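Local coordinates for Serine/threonine-protein kinase Tel1 (Chaetomium thermophilum, PDB 6SKY) that probably phosphorylates serine and threonine residues of target proteins from ATP, acting as a DNA damage sensor that activates checkpoint signalling, at residues 1694-1699 against 1780-1785; 1793-1798 against 1839-1844; 2402-2407 against 2842-2847; 2619-2624 against 2846-2851. All blocks are in the same frame, centred on the assembly; numbering follows the deposited sequence.

Contact 1. Residues 1694-1699 against 1780-1785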
# COMPACT_ATOMS: atom_id res chain seq x y z
N GLU A 1694 12.54 -57.99 -43.09
CA GLU A 1694 13.61 -58.98 -43.14
C GLU A 1694 14.35 -58.92 -44.47
O GLU A 1694 15.58 -59.08 -44.50
CB GLU A 1694 13.03 -60.37 -42.89
CG GLU A 1694 12.65 -60.61 -41.45
CD GLU A 1694 11.82 -61.86 -41.25
OE1 GLU A 1694 11.66 -62.27 -40.08
OE2 GLU A 1694 11.33 -62.43 -42.24
N ALA A 1695 13.65 -58.66 -45.56
CA ALA A 1695 14.32 -58.50 -46.85
C ALA A 1695 15.26 -57.30 -46.83
O ALA A 1695 16.41 -57.39 -47.27
CB ALA A 1695 13.28 -58.35 -47.96
N ALA A 1696 14.77 -56.17 -46.32
CA ALA A 1696 15.60 -54.97 -46.23
C ALA A 1696 16.84 -55.22 -45.38
O ALA A 1696 17.95 -54.84 -45.76
CB ALA A 1696 14.79 -53.82 -45.66
N LEU A 1697 16.67 -55.84 -44.22
CA LEU A 1697 17.81 -56.07 -43.35
C LEU A 1697 18.81 -57.03 -43.98
O LEU A 1697 20.02 -56.86 -43.83
CB LEU A 1697 17.35 -56.60 -42.00
CG LEU A 1697 16.73 -55.57 -41.07
CD1 LEU A 1697 16.30 -56.21 -39.77
CD2 LEU A 1697 17.70 -54.45 -40.80
N ARG A 1698 18.33 -58.05 -44.70
CA ARG A 1698 19.25 -58.96 -45.37
C ARG A 1698 20.07 -58.22 -46.41
O ARG A 1698 21.30 -58.34 -46.45
CB ARG A 1698 18.49 -60.12 -46.01
CG ARG A 1698 18.36 -61.34 -45.11
CD ARG A 1698 17.75 -62.53 -45.81
NE ARG A 1698 16.35 -62.73 -45.48
CZ ARG A 1698 15.35 -62.46 -46.30
NH1 ARG A 1698 15.59 -61.98 -47.51
NH2 ARG A 1698 14.10 -62.66 -45.91
N THR A 1699 19.41 -57.41 -47.25
CA THR A 1699 20.14 -56.63 -48.24
C THR A 1699 21.18 -55.74 -47.59
O THR A 1699 22.35 -55.73 -47.99
CB THR A 1699 19.18 -55.79 -49.07
OG1 THR A 1699 18.25 -56.65 -49.73
CG2 THR A 1699 19.93 -54.99 -50.09
N LEU A 1780 19.23 -46.36 -48.02
CA LEU A 1780 18.14 -45.65 -48.67
C LEU A 1780 17.59 -46.39 -49.87
O LEU A 1780 16.52 -46.04 -50.36
CB LEU A 1780 18.60 -44.27 -49.13
CG LEU A 1780 18.91 -43.17 -48.13
CD1 LEU A 1780 19.53 -42.03 -48.87
CD2 LEU A 1780 17.66 -42.73 -47.42
N ARG A 1781 18.32 -47.39 -50.36
CA ARG A 1781 17.88 -48.10 -51.56
C ARG A 1781 16.78 -49.09 -51.25
O ARG A 1781 15.94 -49.37 -52.11
CB ARG A 1781 19.08 -48.81 -52.18
CG ARG A 1781 18.83 -49.37 -53.55
CD ARG A 1781 19.84 -50.46 -53.82
NE ARG A 1781 21.18 -50.05 -53.42
CZ ARG A 1781 22.16 -50.89 -53.16
NH1 ARG A 1781 21.96 -52.20 -53.26
NH2 ARG A 1781 23.36 -50.44 -52.81
N VAL A 1782 16.75 -49.63 -50.03
CA VAL A 1782 15.80 -50.66 -49.64
C VAL A 1782 14.57 -50.03 -49.01
O VAL A 1782 13.69 -50.74 -48.52
CB VAL A 1782 16.46 -51.65 -48.68
CG1 VAL A 1782 17.76 -52.14 -49.24
CG2 VAL A 1782 16.68 -50.99 -47.35
N LEU A 1783 14.51 -48.71 -49.00
CA LEU A 1783 13.43 -48.02 -48.31
C LEU A 1783 12.12 -47.92 -49.10
O LEU A 1783 11.07 -48.17 -48.51
CB LEU A 1783 13.87 -46.62 -47.90
CG LEU A 1783 14.51 -46.52 -46.51
CD1 LEU A 1783 14.64 -45.07 -46.12
CD2 LEU A 1783 13.71 -47.27 -45.48
N PRO A 1784 12.12 -47.53 -50.37
CA PRO A 1784 10.85 -47.18 -51.04
C PRO A 1784 9.77 -48.24 -50.88
O PRO A 1784 8.60 -47.89 -50.67
CB PRO A 1784 11.26 -47.01 -52.50
CG PRO A 1784 12.65 -46.57 -52.43
CD PRO A 1784 13.26 -47.31 -51.28
N PRO A 1785 10.10 -49.55 -50.94
CA PRO A 1785 9.07 -50.55 -50.59
C PRO A 1785 8.45 -50.32 -49.23
O PRO A 1785 7.22 -50.21 -49.12
CB PRO A 1785 9.85 -51.86 -50.65
CG PRO A 1785 10.87 -51.63 -51.64
CD PRO A 1785 11.30 -50.21 -51.48
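V1782, at the break between the short helices 1778-1781 and 1783-1789, gives one methyl to each of two residues of helix 1687-1706. Its CG2 meets CB of A1696 at 3.8 Å, and its CG1 meets the methyl CG2 of T1699 at 3.7 Å. The valine thus spans two positions three residues apart on one side of the helix. With only a methyl group on A1696, the backbones can draw close, and the CA atoms of A1696 and V1782 are 5.5 Å apart. The threonine and valine side chains run antiparallel past one another. In T1699, chi1 of -60° sets OG1 beside the backbone N and CG2 anti to it: CG2 turns to the valine, while OG1 donates a hydrogen bond to A1695 O at 3.2 Å. That oxygen also accepts T1699 N, and the two donors approach opposite faces of its carbonyl plane. A serine here could keep the hydroxyl bond but would probably leave V1782 CG1 without its methyl partner and open a small gap. Further out, V1782 touches I1700, and R1781 NE donates a hydrogen bond to P1775 O. The contact ties helix 1687-1706 to a break between short helices of an alpha solenoid.

Contact 2. Residues 1793-1798 against 1839-1844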
# COMPACT_ATOMS: atom_id res chain seq x y z
N PHE A 1793 5.14 -45.25 -41.36
CA PHE A 1793 6.58 -45.40 -41.31
C PHE A 1793 7.29 -44.17 -41.86
O PHE A 1793 8.37 -43.82 -41.38
CB PHE A 1793 7.00 -46.63 -42.10
CG PHE A 1793 8.46 -46.93 -42.03
CD1 PHE A 1793 8.99 -47.61 -40.96
CD2 PHE A 1793 9.30 -46.57 -43.06
CE1 PHE A 1793 10.32 -47.90 -40.90
CE2 PHE A 1793 10.63 -46.86 -43.00
CZ PHE A 1793 11.14 -47.53 -41.92
N ALA A 1794 6.69 -43.51 -42.84
CA ALA A 1794 7.34 -42.36 -43.47
C ALA A 1794 7.46 -41.20 -42.50
O ALA A 1794 8.48 -40.50 -42.49
CB ALA A 1794 6.57 -41.94 -44.71
N GLU A 1795 6.44 -40.96 -41.69
CA GLU A 1795 6.54 -39.89 -40.70
C GLU A 1795 7.58 -40.19 -39.64
O GLU A 1795 8.22 -39.26 -39.13
CB GLU A 1795 5.18 -39.65 -40.05
CG GLU A 1795 4.19 -38.97 -40.96
CD GLU A 1795 3.42 -39.94 -41.83
OE1 GLU A 1795 3.15 -41.07 -41.38
OE2 GLU A 1795 3.09 -39.57 -42.98
N ARG A 1796 7.77 -41.46 -39.28
CA ARG A 1796 8.78 -41.78 -38.29
C ARG A 1796 10.18 -41.74 -38.87
O ARG A 1796 11.15 -41.52 -38.13
CB ARG A 1796 8.52 -43.15 -37.67
CG ARG A 1796 7.11 -43.34 -37.17
CD ARG A 1796 7.05 -44.25 -35.96
NE ARG A 1796 7.64 -45.56 -36.19
CZ ARG A 1796 7.02 -46.57 -36.79
NH1 ARG A 1796 5.79 -46.42 -37.24
NH2 ARG A 1796 7.64 -47.73 -36.96
N ALA A 1797 10.32 -41.95 -40.18
CA ALA A 1797 11.63 -42.06 -40.80
C ALA A 1797 12.03 -40.83 -41.59
O ALA A 1797 13.14 -40.79 -42.12
CB ALA A 1797 11.66 -43.27 -41.72
N PHE A 1798 11.17 -39.82 -41.69
CA PHE A 1798 11.45 -38.66 -42.52
C PHE A 1798 12.75 -37.93 -42.16
O PHE A 1798 13.54 -37.65 -43.08
CB PHE A 1798 10.25 -37.72 -42.47
CG PHE A 1798 10.24 -36.69 -43.53
CD1 PHE A 1798 9.93 -37.03 -44.82
CD2 PHE A 1798 10.52 -35.38 -43.23
CE1 PHE A 1798 9.92 -36.09 -45.80
CE2 PHE A 1798 10.50 -34.43 -44.21
CZ PHE A 1798 10.21 -34.79 -45.49
N LEU A 1839 3.28 -29.79 -41.30
CA LEU A 1839 4.11 -28.67 -40.89
C LEU A 1839 4.85 -28.99 -39.60
O LEU A 1839 6.02 -28.62 -39.45
CB LEU A 1839 3.23 -27.43 -40.72
CG LEU A 1839 3.90 -26.07 -40.67
CD1 LEU A 1839 4.74 -25.86 -41.89
CD2 LEU A 1839 2.84 -25.02 -40.59
N LYS A 1840 4.20 -29.69 -38.67
CA LYS A 1840 4.91 -30.17 -37.49
C LYS A 1840 6.10 -31.04 -37.87
O LYS A 1840 7.16 -30.95 -37.25
CB LYS A 1840 3.96 -30.96 -36.59
CG LYS A 1840 3.12 -30.12 -35.69
CD LYS A 1840 2.52 -30.99 -34.61
CE LYS A 1840 1.44 -30.27 -33.85
NZ LYS A 1840 1.99 -29.28 -32.89
N LEU A 1841 5.93 -31.89 -38.87
CA LEU A 1841 7.01 -32.78 -39.28
C LEU A 1841 8.14 -32.02 -39.95
O LEU A 1841 9.31 -32.37 -39.78
CB LEU A 1841 6.46 -33.86 -40.21
CG LEU A 1841 7.40 -34.95 -40.71
CD1 LEU A 1841 7.82 -35.83 -39.59
CD2 LEU A 1841 6.70 -35.74 -41.77
N LEU A 1842 7.82 -30.97 -40.69
CA LEU A 1842 8.86 -30.11 -41.26
C LEU A 1842 9.67 -29.43 -40.16
O LEU A 1842 10.90 -29.37 -40.22
CB LEU A 1842 8.24 -29.07 -42.17
CG LEU A 1842 8.21 -29.42 -43.64
CD1 LEU A 1842 7.65 -28.26 -44.40
CD2 LEU A 1842 9.60 -29.75 -44.11
N ILE A 1843 8.98 -28.88 -39.16
CA ILE A 1843 9.67 -28.22 -38.06
C ILE A 1843 10.55 -29.20 -37.30
O ILE A 1843 11.68 -28.88 -36.93
CB ILE A 1843 8.65 -27.53 -37.15
CG1 ILE A 1843 8.05 -26.33 -37.87
CG2 ILE A 1843 9.29 -27.12 -35.87
CD1 ILE A 1843 6.68 -26.01 -37.41
N ASN A 1844 10.04 -30.41 -37.06
CA ASN A 1844 10.85 -31.41 -36.37
C ASN A 1844 12.05 -31.85 -37.20
O ASN A 1844 13.09 -32.17 -36.64
CB ASN A 1844 10.00 -32.60 -35.99
CG ASN A 1844 9.21 -32.36 -34.75
OD1 ASN A 1844 8.00 -32.53 -34.72
ND2 ASN A 1844 9.89 -31.96 -33.70
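L1841 lies against the ring of F1798, its CG 4.0 Å from CD2 of the phenylalanine and its CD2 methyl 4.1 Å from the ring atom CG. The approach to the ring is oblique. The other methyl takes a different neighbour: CD1 of L1841 sits 3.5 Å from the backbone O of E1795, so one leucine touches two residues of helix 1793-1808 set three positions apart. E1795 adds the aliphatic start of its side chain, which crosses the leucine at about a right angle and brings its CG to 4.2 Å from L1841 CD2. In L1841 the branch point is carried out from helix 1836-1849 by a first torsion that sets CG anti to the backbone N (chi1 -177°), and the methyls fork at the far end. An alanine in its place would lose that fork and is likely to leave a gap beside the F1798 ring, which might then be freer to turn. Helix 1762-1771 packs on the same side chains: W1762 meets the F1798 ring, L1766 touches F1798, and S1763 touches L1841. The contact packs helix 1793-1808 on helix 1836-1849 in a buried layer of the alpha solenoid.

Contact 3. Residues 2402-2407 against 2842-2847. Unlike the reference sequence in segment 2842-2847: L2847 (reference Phe).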
# COMPACT_ATOMS: atom_id res chain seq x y z
N TRP A 2402 24.14 -15.27 24.50
CA TRP A 2402 24.92 -15.89 25.57
C TRP A 2402 26.38 -15.48 25.49
O TRP A 2402 27.03 -15.30 26.52
CB TRP A 2402 24.81 -17.40 25.50
CG TRP A 2402 25.53 -18.11 26.59
CD1 TRP A 2402 25.71 -17.68 27.86
CD2 TRP A 2402 26.17 -19.38 26.50
NE1 TRP A 2402 26.42 -18.60 28.57
CE2 TRP A 2402 26.72 -19.66 27.76
CE3 TRP A 2402 26.34 -20.30 25.47
CZ2 TRP A 2402 27.42 -20.82 28.01
CZ3 TRP A 2402 27.03 -21.46 25.73
CH2 TRP A 2402 27.56 -21.71 26.99
N LEU A 2403 26.93 -15.35 24.28
CA LEU A 2403 28.32 -14.96 24.17
C LEU A 2403 28.52 -13.50 24.52
O LEU A 2403 29.61 -13.12 24.96
CB LEU A 2403 28.84 -15.25 22.77
CG LEU A 2403 28.92 -16.72 22.34
CD1 LEU A 2403 29.72 -16.86 21.08
CD2 LEU A 2403 29.51 -17.57 23.44
N GLU A 2404 27.50 -12.66 24.34
CA GLU A 2404 27.62 -11.28 24.80
C GLU A 2404 27.71 -11.21 26.32
O GLU A 2404 28.42 -10.36 26.87
CB GLU A 2404 26.45 -10.44 24.31
CG GLU A 2404 26.54 -10.07 22.85
CD GLU A 2404 25.29 -9.38 22.34
OE1 GLU A 2404 24.44 -9.01 23.18
OE2 GLU A 2404 25.16 -9.21 21.11
N LYS A 2405 27.00 -12.09 27.01
CA LYS A 2405 26.88 -12.07 28.47
C LYS A 2405 27.71 -13.17 29.12
O LYS A 2405 27.29 -13.78 30.09
CB LYS A 2405 25.43 -12.22 28.89
CG LYS A 2405 24.49 -11.30 28.19
CD LYS A 2405 24.74 -9.88 28.60
CE LYS A 2405 23.70 -8.97 28.02
NZ LYS A 2405 23.73 -7.66 28.71
N SER A 2406 28.89 -13.45 28.58
CA SER A 2406 29.71 -14.52 29.14
C SER A 2406 30.22 -14.19 30.53
O SER A 2406 30.64 -15.10 31.25
CB SER A 2406 30.88 -14.82 28.21
OG SER A 2406 31.47 -13.64 27.73
N GLU A 2407 30.18 -12.92 30.94
CA GLU A 2407 30.65 -12.55 32.27
C GLU A 2407 29.54 -12.54 33.30
O GLU A 2407 29.76 -12.95 34.44
CB GLU A 2407 31.32 -11.17 32.23
CG GLU A 2407 32.78 -11.21 31.84
CD GLU A 2407 32.97 -11.31 30.35
OE1 GLU A 2407 32.03 -10.97 29.61
OE2 GLU A 2407 34.07 -11.72 29.92
N LEU A 2842 28.39 -13.65 13.51
CA LEU A 2842 29.72 -13.46 12.94
C LEU A 2842 30.56 -12.49 13.75
O LEU A 2842 31.79 -12.56 13.71
CB LEU A 2842 29.59 -12.95 11.50
CG LEU A 2842 30.76 -13.22 10.59
CD1 LEU A 2842 30.99 -14.69 10.63
CD2 LEU A 2842 30.42 -12.78 9.20
N ARG A 2843 29.93 -11.57 14.47
CA ARG A 2843 30.67 -10.55 15.20
C ARG A 2843 31.37 -11.10 16.44
O ARG A 2843 32.36 -10.53 16.89
CB ARG A 2843 29.73 -9.42 15.61
CG ARG A 2843 30.42 -8.12 15.90
CD ARG A 2843 29.61 -7.30 16.89
NE ARG A 2843 28.29 -6.93 16.39
CZ ARG A 2843 28.03 -5.79 15.76
NH1 ARG A 2843 26.80 -5.53 15.34
NH2 ARG A 2843 28.99 -4.91 15.55
N HIS A 2844 30.87 -12.20 17.00
CA HIS A 2844 31.47 -12.85 18.15
C HIS A 2844 32.38 -14.00 17.75
O HIS A 2844 32.60 -14.92 18.54
CB HIS A 2844 30.38 -13.35 19.09
CG HIS A 2844 29.39 -12.30 19.46
ND1 HIS A 2844 28.03 -12.49 19.36
CD2 HIS A 2844 29.56 -11.04 19.91
CE1 HIS A 2844 27.41 -11.39 19.74
NE2 HIS A 2844 28.31 -10.50 20.08
N ASP A 2845 32.89 -13.97 16.53
CA ASP A 2845 33.86 -14.95 16.05
C ASP A 2845 35.23 -14.30 16.12
O ASP A 2845 35.52 -13.36 15.38
CB ASP A 2845 33.52 -15.39 14.63
CG ASP A 2845 34.21 -16.67 14.25
OD1 ASP A 2845 34.96 -17.20 15.08
OD2 ASP A 2845 33.99 -17.14 13.11
N THR A 2846 36.07 -14.79 17.03
CA THR A 2846 37.35 -14.16 17.29
C THR A 2846 38.28 -14.22 16.08
O THR A 2846 39.13 -13.35 15.91
CB THR A 2846 38.02 -14.83 18.49
OG1 THR A 2846 37.04 -15.14 19.47
CG2 THR A 2846 39.05 -13.91 19.10
N LEU A 2847 38.11 -15.23 15.24
CA LEU A 2847 39.08 -15.55 14.20
C LEU A 2847 38.70 -15.03 12.83
O LEU A 2847 39.44 -15.27 11.88
CB LEU A 2847 39.27 -17.06 14.14
CG LEU A 2847 39.88 -17.71 15.38
CD1 LEU A 2847 39.80 -19.21 15.28
CD2 LEU A 2847 41.32 -17.28 15.50
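The backbones come nearest at L2403 and H2844, CA atoms 7.1 Å apart, where helix 2394-2404 gives way at K2405, the first residue to leave helical torsions, and H2844 belongs to the loop beyond the weakly bonded last turn of helix 2832-2843. H2844 meets L2403 and E2404. At its root, CB lies 4.1 Å from the methyl CD1 of L2403. Toward its tip, the imidazole meets E2404, whose CG is 3.3 Å from NE2. The extended glutamate carries its carboxylate past the ring, placing OE2 at the imidazole edge, in the ring plane, 3.4 Å from CE1. Carboxylate and ring planes stand 76° apart. With CG anti to its carbonyl carbon (chi1 -52°), H2844 projects its ring across to the glutamate. The nearby carboxylate may favour a protonated imidazole, although OE2 and NE2 remain 3.6 Å apart. The pair joins the FAT region to the kinase region, in keeping with the way the helical FAT solenoid of PI3K-related kinases wraps around the catalytic domain. Next to the histidine, D2845 forms a salt bridge with R2617 and a hydrogen bond with S2436. On the preceding residue, R2843 makes salt bridges with D2840 and D2900. L2403 also packs on F2445 of helix 2444-2459 and on R2437 of a loop.

Contact 4. Residues 2619-2624 against 2846-2851. Unlike the reference sequence in segment 2846-2851: L2847 (reference Phe). Residues 2848, 2849, 2850, 2851 of segment 2846-2851 come from a tag, linker or insertion.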
# COMPACT_ATOMS: atom_id res chain seq x y z
N ASP A 2619 36.99 -18.22 3.49
CA ASP A 2619 36.11 -18.80 2.49
C ASP A 2619 35.05 -19.69 3.13
O ASP A 2619 33.90 -19.68 2.70
CB ASP A 2619 36.91 -19.58 1.47
CG ASP A 2619 37.75 -18.69 0.58
OD1 ASP A 2619 37.89 -17.50 0.89
OD2 ASP A 2619 38.27 -19.19 -0.44
N ALA A 2620 35.42 -20.45 4.15
CA ALA A 2620 34.47 -21.35 4.79
C ALA A 2620 33.43 -20.59 5.59
O ALA A 2620 32.23 -20.91 5.53
CB ALA A 2620 35.21 -22.33 5.69
N ILE A 2621 33.85 -19.58 6.34
CA ILE A 2621 32.92 -18.73 7.07
C ILE A 2621 31.94 -18.06 6.12
O ILE A 2621 30.73 -18.02 6.37
CB ILE A 2621 33.69 -17.70 7.91
CG1 ILE A 2621 34.42 -18.37 9.06
CG2 ILE A 2621 32.75 -16.68 8.45
CD1 ILE A 2621 33.51 -18.87 10.11
N MET A 2622 32.44 -17.52 5.01
CA MET A 2622 31.54 -16.82 4.11
C MET A 2622 30.63 -17.78 3.36
O MET A 2622 29.48 -17.43 3.07
CB MET A 2622 32.32 -15.95 3.15
CG MET A 2622 32.89 -14.72 3.81
SD MET A 2622 31.78 -14.02 5.04
CE MET A 2622 30.48 -13.37 4.02
N GLU A 2623 31.10 -18.98 3.03
CA GLU A 2623 30.21 -19.97 2.45
C GLU A 2623 29.08 -20.31 3.40
O GLU A 2623 27.92 -20.45 2.99
CB GLU A 2623 31.01 -21.21 2.07
CG GLU A 2623 30.18 -22.34 1.49
CD GLU A 2623 29.51 -21.96 0.19
OE1 GLU A 2623 30.14 -21.27 -0.62
OE2 GLU A 2623 28.35 -22.35 -0.02
N GLN A 2624 29.38 -20.40 4.70
CA GLN A 2624 28.33 -20.68 5.68
C GLN A 2624 27.34 -19.53 5.79
O GLN A 2624 26.13 -19.75 5.88
CB GLN A 2624 28.97 -20.95 7.03
CG GLN A 2624 28.00 -21.21 8.13
CD GLN A 2624 28.61 -20.97 9.48
OE1 GLN A 2624 28.05 -21.35 10.51
NE2 GLN A 2624 29.76 -20.32 9.50
N THR A 2846 36.07 -14.79 17.03
CA THR A 2846 37.35 -14.16 17.29
C THR A 2846 38.28 -14.22 16.08
O THR A 2846 39.13 -13.35 15.91
CB THR A 2846 38.02 -14.83 18.49
OG1 THR A 2846 37.04 -15.14 19.47
CG2 THR A 2846 39.05 -13.91 19.10
N LEU A 2847 38.11 -15.23 15.24
CA LEU A 2847 39.08 -15.55 14.20
C LEU A 2847 38.70 -15.03 12.83
O LEU A 2847 39.44 -15.27 11.88
CB LEU A 2847 39.27 -17.06 14.14
CG LEU A 2847 39.88 -17.71 15.38
CD1 LEU A 2847 39.80 -19.21 15.28
CD2 LEU A 2847 41.32 -17.28 15.50
N TYR A 2848 37.58 -14.33 12.70
CA TYR A 2848 37.18 -13.77 11.42
C TYR A 2848 37.78 -12.38 11.28
O TYR A 2848 37.62 -11.54 12.16
CB TYR A 2848 35.66 -13.72 11.30
CG TYR A 2848 35.21 -13.28 9.93
CD1 TYR A 2848 35.33 -14.12 8.84
CD2 TYR A 2848 34.68 -12.03 9.73
CE1 TYR A 2848 34.94 -13.72 7.60
CE2 TYR A 2848 34.28 -11.62 8.49
CZ TYR A 2848 34.42 -12.47 7.43
OH TYR A 2848 34.02 -12.06 6.18
N GLN A 2849 38.47 -12.14 10.17
CA GLN A 2849 39.12 -10.86 9.92
C GLN A 2849 38.20 -9.97 9.10
O GLN A 2849 37.67 -10.40 8.07
CB GLN A 2849 40.44 -11.05 9.18
CG GLN A 2849 41.26 -12.24 9.62
CD GLN A 2849 41.84 -12.07 11.01
OE1 GLN A 2849 42.09 -13.04 11.71
NE2 GLN A 2849 42.05 -10.82 11.41
N TRP A 2850 38.02 -8.74 9.54
CA TRP A 2850 37.12 -7.81 8.87
C TRP A 2850 37.84 -6.88 7.91
O TRP A 2850 37.21 -5.99 7.34
CB TRP A 2850 36.34 -7.00 9.89
CG TRP A 2850 35.36 -7.81 10.61
CD1 TRP A 2850 35.58 -8.53 11.73
CD2 TRP A 2850 34.00 -8.01 10.25
NE1 TRP A 2850 34.43 -9.16 12.11
CE2 TRP A 2850 33.44 -8.85 11.22
CE3 TRP A 2850 33.20 -7.55 9.22
CZ2 TRP A 2850 32.12 -9.24 11.18
CZ3 TRP A 2850 31.89 -7.93 9.18
CH2 TRP A 2850 31.36 -8.78 10.15
N SER A 2851 39.14 -7.06 7.73
CA SER A 2851 39.88 -6.39 6.68
C SER A 2851 40.61 -7.46 5.89
O SER A 2851 40.60 -8.64 6.23
CB SER A 2851 40.87 -5.37 7.24
OG SER A 2851 41.74 -4.91 6.22
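The ring of Y2848, an inserted residue, is met obliquely by two neighbours on one helix, I2621 and M2622. I2621 CG2 lies at the CD1-CE1 side of the ring, 3.7 Å from CD1. M2622 takes the phenol end: SD lies 4.9 Å from the ring centroid, 58° off the ring normal, a Met-aromatic contact. The methionine side chain, bent at its second and third torsions, crosses the tyrosine at about a right angle and sets SD 3.9 Å from CZ. Y2848 reaches the pair with CG anti to its backbone N (chi1 -174°), directing the ring at the helix. That helix, 2616-2632, follows strand 2604-2611 of the antiparallel sheet, a position that probably corresponds to helix αC of protein kinases; the loop packed on it, with 2848-2851 inserted, follows helix 2832-2843. The M2622 side chain is about 9 Å from that of D2779, a magnesium ligand, and about 13 Å from the bound magnesium ion. W2850, also inserted, backs the tyrosine: Y2848 CD2 lies 3.7 Å above the W2850 ring plane, offset toward the rim, while W2850 NE1 sits in plane at the Y2848 ring edge. L2842 touches both I2621 and Y2848, and W2850 meets F2784.

How the contacts relate
From the N-terminal end of the modelled chain, contact 1 closes a loop of 80 residues, under half of it helix, and contact 2 then closes a shorter one of 40. The two follow in series but touch, because helices 1783-1789 and 1793-1808 are consecutive and L1783 packs on F1793. Some 550 residues later, contact 3 opens a far longer loop from the FAT region to the kinase region. Contact 4 opens within that loop, and the two close together on the overlapping segments 2842-2847 and 2846-2851, so neither encloses the other cleanly. Contacts 1 and 2 tie solenoid helices together on the side of the chain's centre opposite to contacts 3 and 4.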